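Local coordinates for protein acyl-coenzyme A oxidase 1 (PDB 5Y9D) that catalyses the FAD-dependent oxidation of 2,3-saturated acyl-CoAs by oxygen to (2E)-enoyl-CoAs and hydrogen peroxide in peroxisomal fatty acid beta-oxidation, at residues A366-M371 against D645-S650; D46-L51 against E56-V61. One frame throughout, in Å; residues are numbered along the deposited sequence.

Interaction 1. Residues A366-M371 against D645-S650; sequences AYCYAM and DAFGLS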
loop_
_atom_site.group_PDB
_atom_site.type_symbol
_atom_site.label_atom_id
_atom_site.label_comp_id
_atom_site.label_asym_id
_atom_site.label_seq_id
_atom_site.Cartn_x
_atom_site.Cartn_y
_atom_site.Cartn_z
ATOM N N ALA A 366 6.551 -0.490 18.464
ATOM C CA ALA A 366 7.956 -0.551 18.825
ATOM C C ALA A 366 8.858 -0.154 17.653
ATOM O O ALA A 366 9.790 0.638 17.827
ATOM C CB ALA A 366 8.301 -1.922 19.334
ATOM N N TYR A 367 8.540 -0.640 16.466
ATOM C CA TYR A 367 9.269 -0.251 15.243
ATOM C C TYR A 367 9.336 1.253 15.230
ATOM O O TYR A 367 10.412 1.844 15.175
ATOM C CB TYR A 367 8.550 -0.752 13.955
ATOM C CG TYR A 367 9.376 -0.828 12.690
ATOM C CD1 TYR A 367 10.599 -0.181 12.574
ATOM C CD2 TYR A 367 8.926 -1.543 11.586
ATOM C CE1 TYR A 367 11.361 -0.262 11.419
ATOM C CE2 TYR A 367 9.683 -1.632 10.426
ATOM C CZ TYR A 367 10.899 -0.966 10.355
ATOM O OH TYR A 367 11.681 -1.008 9.221
ATOM N N CYS A 368 8.164 1.872 15.284
ATOM C CA CYS A 368 8.044 3.317 15.245
ATOM C C CYS A 368 8.944 3.981 16.277
ATOM O O CYS A 368 9.753 4.828 15.912
ATOM C CB CYS A 368 6.580 3.723 15.451
ATOM S SG CYS A 368 6.418 5.504 15.558
ATOM N N TYR A 369 8.846 3.603 17.557
ATOM C CA TYR A 369 9.756 4.204 18.600
ATOM C C TYR A 369 11.204 4.101 18.139
ATOM O O TYR A 369 11.963 5.046 18.296
ATOM C CB TYR A 369 9.629 3.529 19.995
ATOM C CG TYR A 369 8.618 4.133 20.959
ATOM C CD1 TYR A 369 7.267 4.094 20.697
ATOM C CD2 TYR A 369 9.017 4.739 22.127
ATOM C CE1 TYR A 369 6.346 4.644 21.569
ATOM C CE2 TYR A 369 8.102 5.314 23.004
ATOM C CZ TYR A 369 6.770 5.236 22.736
ATOM O OH TYR A 369 5.845 5.772 23.617
ATOM N N ALA A 370 11.573 2.952 17.557
ATOM C CA ALA A 370 12.943 2.716 17.065
ATOM C C ALA A 370 13.297 3.623 15.905
ATOM O O ALA A 370 14.430 4.124 15.780
ATOM C CB ALA A 370 13.133 1.262 16.641
ATOM N N MET A 371 12.339 3.859 15.024
ATOM C CA MET A 371 12.647 4.780 13.942
ATOM C C MET A 371 13.216 6.107 14.429
ATOM O O MET A 371 14.166 6.602 13.833
ATOM C CB MET A 371 11.446 4.994 13.062
ATOM C CG MET A 371 11.181 3.814 12.163
ATOM S SD MET A 371 9.629 4.205 11.406
ATOM C CE MET A 371 9.425 2.852 10.263
ATOM N N ASP A 645 0.172 8.530 23.700
ATOM C CA ASP A 645 -0.016 9.858 24.266
ATOM C C ASP A 645 1.325 10.560 24.256
ATOM O O ASP A 645 1.428 11.760 24.087
ATOM C CB ASP A 645 -0.580 9.773 25.686
ATOM C CG ASP A 645 -2.101 9.682 25.719
ATOM O OD1 ASP A 645 -2.750 9.861 24.683
ATOM O OD2 ASP A 645 -2.653 9.420 26.794
ATOM N N ALA A 646 2.341 9.744 24.475
ATOM C CA ALA A 646 3.744 10.092 24.593
ATOM C C ALA A 646 4.262 10.689 23.314
ATOM O O ALA A 646 5.214 11.453 23.337
ATOM C CB ALA A 646 4.557 8.871 24.960
ATOM N N PHE A 647 3.625 10.356 22.199
ATOM C CA PHE A 647 3.980 11.093 20.962
ATOM C C PHE A 647 3.815 12.643 21.004
ATOM O O PHE A 647 4.579 13.348 20.374
ATOM C CB PHE A 647 3.294 10.507 19.735
ATOM C CG PHE A 647 3.725 9.123 19.428
ATOM C CD1 PHE A 647 5.038 8.768 19.562
ATOM C CD2 PHE A 647 2.816 8.176 19.033
ATOM C CE1 PHE A 647 5.450 7.492 19.294
ATOM C CE2 PHE A 647 3.216 6.896 18.766
ATOM C CZ PHE A 647 4.535 6.552 18.896
ATOM N N GLY A 648 2.807 13.151 21.699
ATOM C CA GLY A 648 2.602 14.546 21.972
ATOM C C GLY A 648 1.727 15.237 20.955
ATOM O O GLY A 648 1.719 16.447 20.915
ATOM N N LEU A 649 0.991 14.471 20.152
ATOM C CA LEU A 649 0.108 15.006 19.103
ATOM C C LEU A 649 -1.251 15.560 19.544
ATOM O O LEU A 649 -2.052 14.853 20.125
ATOM C CB LEU A 649 -0.158 13.940 18.063
ATOM C CG LEU A 649 1.130 13.458 17.406
ATOM C CD1 LEU A 649 0.824 12.495 16.291
ATOM C CD2 LEU A 649 1.914 14.660 16.901
ATOM N N SER A 650 -1.515 16.827 19.227
ATOM C CA SER A 650 -2.836 17.404 19.431
ATOM C C SER A 650 -3.777 16.819 18.388
ATOM O O SER A 650 -3.337 16.085 17.509
ATOM C CB SER A 650 -2.772 18.903 19.285
ATOM O OG SER A 650 -2.701 19.289 17.919
#
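The phenolic OH of Tyr-369 reaches across to Ala-646. Tyr-369 OH lies 3.6 Å from Ala-646 CB and also forms a weak hydrogen bond to Leu-643 O. The contact lies inside the alpha-helical C-terminal part of the acyl-CoA oxidase fold. Helix 355-391, from the C-alpha1 region, packs against the turn where helix 640-646, from the C-terminal acyl-CoA oxidase region, gives out. All four touching residues are buried, and no hydrogen bond crosses between the segments.

Two rings carry most of the surface. Phe-647 comes with the far end of its ring against the side of the Tyr-369 ring that bears CE1. Phe-647 CZ and Tyr-369 CE1 are 3.8 Å apart. The Tyr-369 and Phe-647 ring centroids lie 5.5 Å apart. The planes are inclined at 47°, an oblique pairing. Phe-647 CG stands anti to its carbonyl carbon (chi1 -64°), which sends the ring toward helix 355-391. Leu-51 of helix 44-52 and Lys-324 and Thr-328 of helix 306-334 also touch this ring.

Beyond Phe-647 the chain turns away. Gly-648, with a positive phi of 92°, is the first residue to leave helical geometry, and Gly-648 N still bonds to Asp-645 O at 3.1 Å. Asp-645 itself points away from helix 355-391 and makes salt bridges with Arg-37 and Arg-332.

Cys-368 supplies the third contact. Its SG lies anti to the backbone N and is directed at the Phe-647 ring. This is a sulfur-aromatic contact: Cys-368 SG lies 4.9 Å from the centroid of the Phe-647 ring, oblique to it. The nearest ring atom to Cys-368 SG is Phe-647 CZ, at 4.0 Å.

Interaction 2. Residues D46-L51 against E56-V61; sequences DVTNFL and EETQIV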
loop_
_atom_site.group_PDB
_atom_site.type_symbol
_atom_site.label_atom_id
_atom_site.label_comp_id
_atom_site.label_asym_id
_atom_site.label_seq_id
_atom_site.Cartn_x
_atom_site.Cartn_y
_atom_site.Cartn_z
ATOM N N ASP A 46 7.495 12.379 30.340
ATOM C CA ASP A 46 8.836 11.828 30.477
ATOM C C ASP A 46 9.169 10.983 29.215
ATOM O O ASP A 46 10.273 11.076 28.685
ATOM C CB ASP A 46 9.006 11.007 31.764
ATOM C CG ASP A 46 9.021 11.859 33.050
ATOM O OD1 ASP A 46 9.396 13.051 33.048
ATOM O OD2 ASP A 46 8.682 11.297 34.103
ATOM N N VAL A 47 8.226 10.174 28.732
ATOM C CA VAL A 47 8.435 9.430 27.481
ATOM C C VAL A 47 8.561 10.384 26.282
ATOM O O VAL A 47 9.402 10.170 25.425
ATOM C CB VAL A 47 7.321 8.405 27.174
ATOM C CG1 VAL A 47 7.716 7.550 25.980
ATOM C CG2 VAL A 47 7.075 7.506 28.368
ATOM N N THR A 48 7.731 11.427 26.241
ATOM C CA THR A 48 7.786 12.441 25.178
ATOM C C THR A 48 9.190 13.087 25.140
ATOM O O THR A 48 9.779 13.231 24.084
ATOM C CB THR A 48 6.657 13.505 25.354
ATOM O OG1 THR A 48 5.373 12.856 25.438
ATOM C CG2 THR A 48 6.609 14.442 24.180
ATOM N N ASN A 49 9.728 13.400 26.311
ATOM C CA ASN A 49 11.091 13.938 26.475
ATOM C C ASN A 49 12.170 12.955 26.067
ATOM O O ASN A 49 13.148 13.322 25.442
ATOM C CB ASN A 49 11.294 14.389 27.918
ATOM C CG ASN A 49 10.495 15.634 28.232
ATOM O OD1 ASN A 49 10.034 16.350 27.316
ATOM N ND2 ASN A 49 10.319 15.918 29.519
ATOM N N PHE A 50 11.962 11.694 26.380
ATOM C CA PHE A 50 12.854 10.670 25.904
ATOM C C PHE A 50 12.874 10.590 24.380
ATOM O O PHE A 50 13.925 10.413 23.783
ATOM C CB PHE A 50 12.419 9.336 26.472
ATOM C CG PHE A 50 13.077 8.179 25.838
ATOM C CD1 PHE A 50 14.291 7.733 26.304
ATOM C CD2 PHE A 50 12.477 7.530 24.774
ATOM C CE1 PHE A 50 14.907 6.639 25.719
ATOM C CE2 PHE A 50 13.098 6.455 24.165
ATOM C CZ PHE A 50 14.312 6.003 24.646
ATOM N N LEU A 51 11.705 10.693 23.747
ATOM C CA LEU A 51 11.630 10.662 22.290
ATOM C C LEU A 51 12.219 11.896 21.635
ATOM O O LEU A 51 12.780 11.795 20.569
ATOM C CB LEU A 51 10.199 10.488 21.818
ATOM C CG LEU A 51 9.607 9.107 22.008
ATOM C CD1 LEU A 51 8.119 9.165 21.744
ATOM C CD2 LEU A 51 10.288 8.116 21.071
ATOM N N GLU A 56 13.942 20.496 26.769
ATOM C CA GLU A 56 14.200 21.651 25.935
ATOM C C GLU A 56 13.738 21.390 24.511
ATOM O O GLU A 56 13.126 22.249 23.882
ATOM C CB GLU A 56 15.680 22.005 25.949
ATOM C CG GLU A 56 16.243 22.237 27.346
ATOM C CD GLU A 56 15.440 23.257 28.140
ATOM O OE1 GLU A 56 15.218 24.386 27.607
ATOM O OE2 GLU A 56 15.045 22.922 29.292
ATOM N N GLU A 57 14.000 20.187 24.015
ATOM C CA GLU A 57 13.649 19.844 22.643
ATOM C C GLU A 57 12.135 19.712 22.500
ATOM O O GLU A 57 11.541 20.181 21.538
ATOM C CB GLU A 57 14.337 18.558 22.209
ATOM C CG GLU A 57 15.827 18.474 22.532
ATOM C CD GLU A 57 16.657 19.620 21.970
ATOM O OE1 GLU A 57 16.208 20.304 21.018
ATOM O OE2 GLU A 57 17.783 19.829 22.477
ATOM N N THR A 58 11.511 19.089 23.476
ATOM C CA THR A 58 10.070 19.029 23.519
ATOM C C THR A 58 9.422 20.405 23.512
ATOM O O THR A 58 8.400 20.603 22.837
ATOM C CB THR A 58 9.623 18.258 24.742
ATOM O OG1 THR A 58 10.157 16.939 24.624
ATOM C CG2 THR A 58 8.110 18.195 24.818
ATOM N N GLN A 59 10.007 21.355 24.238
ATOM C CA GLN A 59 9.451 22.701 24.254
ATOM C C GLN A 59 9.520 23.336 22.881
ATOM O O GLN A 59 8.576 23.999 22.457
ATOM C CB GLN A 59 10.130 23.582 25.287
ATOM C CG GLN A 59 9.490 23.497 26.667
ATOM C CD GLN A 59 10.193 24.399 27.675
ATOM O OE1 GLN A 59 10.286 25.629 27.473
ATOM N NE2 GLN A 59 10.710 23.796 28.757
ATOM N N ILE A 60 10.632 23.108 22.187
ATOM C CA ILE A 60 10.846 23.649 20.862
ATOM C C ILE A 60 9.880 22.972 19.899
ATOM O O ILE A 60 9.263 23.615 19.048
ATOM C CB ILE A 60 12.308 23.459 20.438
ATOM C CG1 ILE A 60 13.181 24.449 21.198
ATOM C CG2 ILE A 60 12.499 23.679 18.942
ATOM C CD1 ILE A 60 14.674 24.178 21.074
ATOM N N VAL A 61 9.732 21.669 20.043
ATOM C CA VAL A 61 8.775 20.918 19.216
ATOM C C VAL A 61 7.340 21.385 19.435
ATOM O O VAL A 61 6.577 21.494 18.465
ATOM C CB VAL A 61 8.919 19.403 19.448
ATOM C CG1 VAL A 61 7.684 18.630 18.988
ATOM C CG2 VAL A 61 10.185 18.930 18.747
#
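Thr-48 meets Thr-58 through their methyl groups, with Thr-48 CG2 4.1 Å from Thr-58 CG2. The two side chains cross at about a right angle. The hydroxyl of Thr-48 is used otherwise: its OG1 lies within bonding reach of two carbonyls, Val-44 O in its own helix and, probably, Ala-646 O.

Asn-49 comes next and makes the polar link. Thr-58 OG1 donates to Asn-49 OD1 at 2.8 Å. The donor lies in the carbonyl plane, with a C=O...donor angle of 145°. With CG anti to its carbonyl carbon (chi1 -71°), Asn-49 carries OD1 across to the Thr-58 hydroxyl. Asn-49 ND2 makes a weak hydrogen bond to Glu-55 OE1, consistent with OD1 facing Thr-58. Thr-58 OG1 in turn accepts a hydrogen bond from Asn-52 ND2. Replacing Thr-58 with a valine would remove this hydroxyl and is likely to leave both Asn-49 OD1 and Asn-52 ND2 without their shared partner.

The contact joins two consecutive helices, 44-52 and 55-70, across a tight turn, a helix-loop-helix connection in the alpha-helical N-terminal domain of the acyl-CoA oxidase fold.

Overall arrangement
From the N terminus, interaction 2 comes first. It spans only four residues between its segments, with a two-residue turn between helices 44-52 and 55-70. Interaction 1 opens much later and spans 273 residues, mostly helical and without strand. The two are in series along the chain and neither nest nor cross. In space their centres are about 11 Å apart and they touch. Helix 44-52 is the shared element: Val-47 packs on Tyr-369 and Ala-646, and Leu-51 CD2 lies 3.8 Å from Tyr-369 CD2. The N-terminal helical pair is thus tied to the C-alpha1 helix 355-391 and to the C-terminal helix 640-646, away from the annotated FAD and catalytic sites.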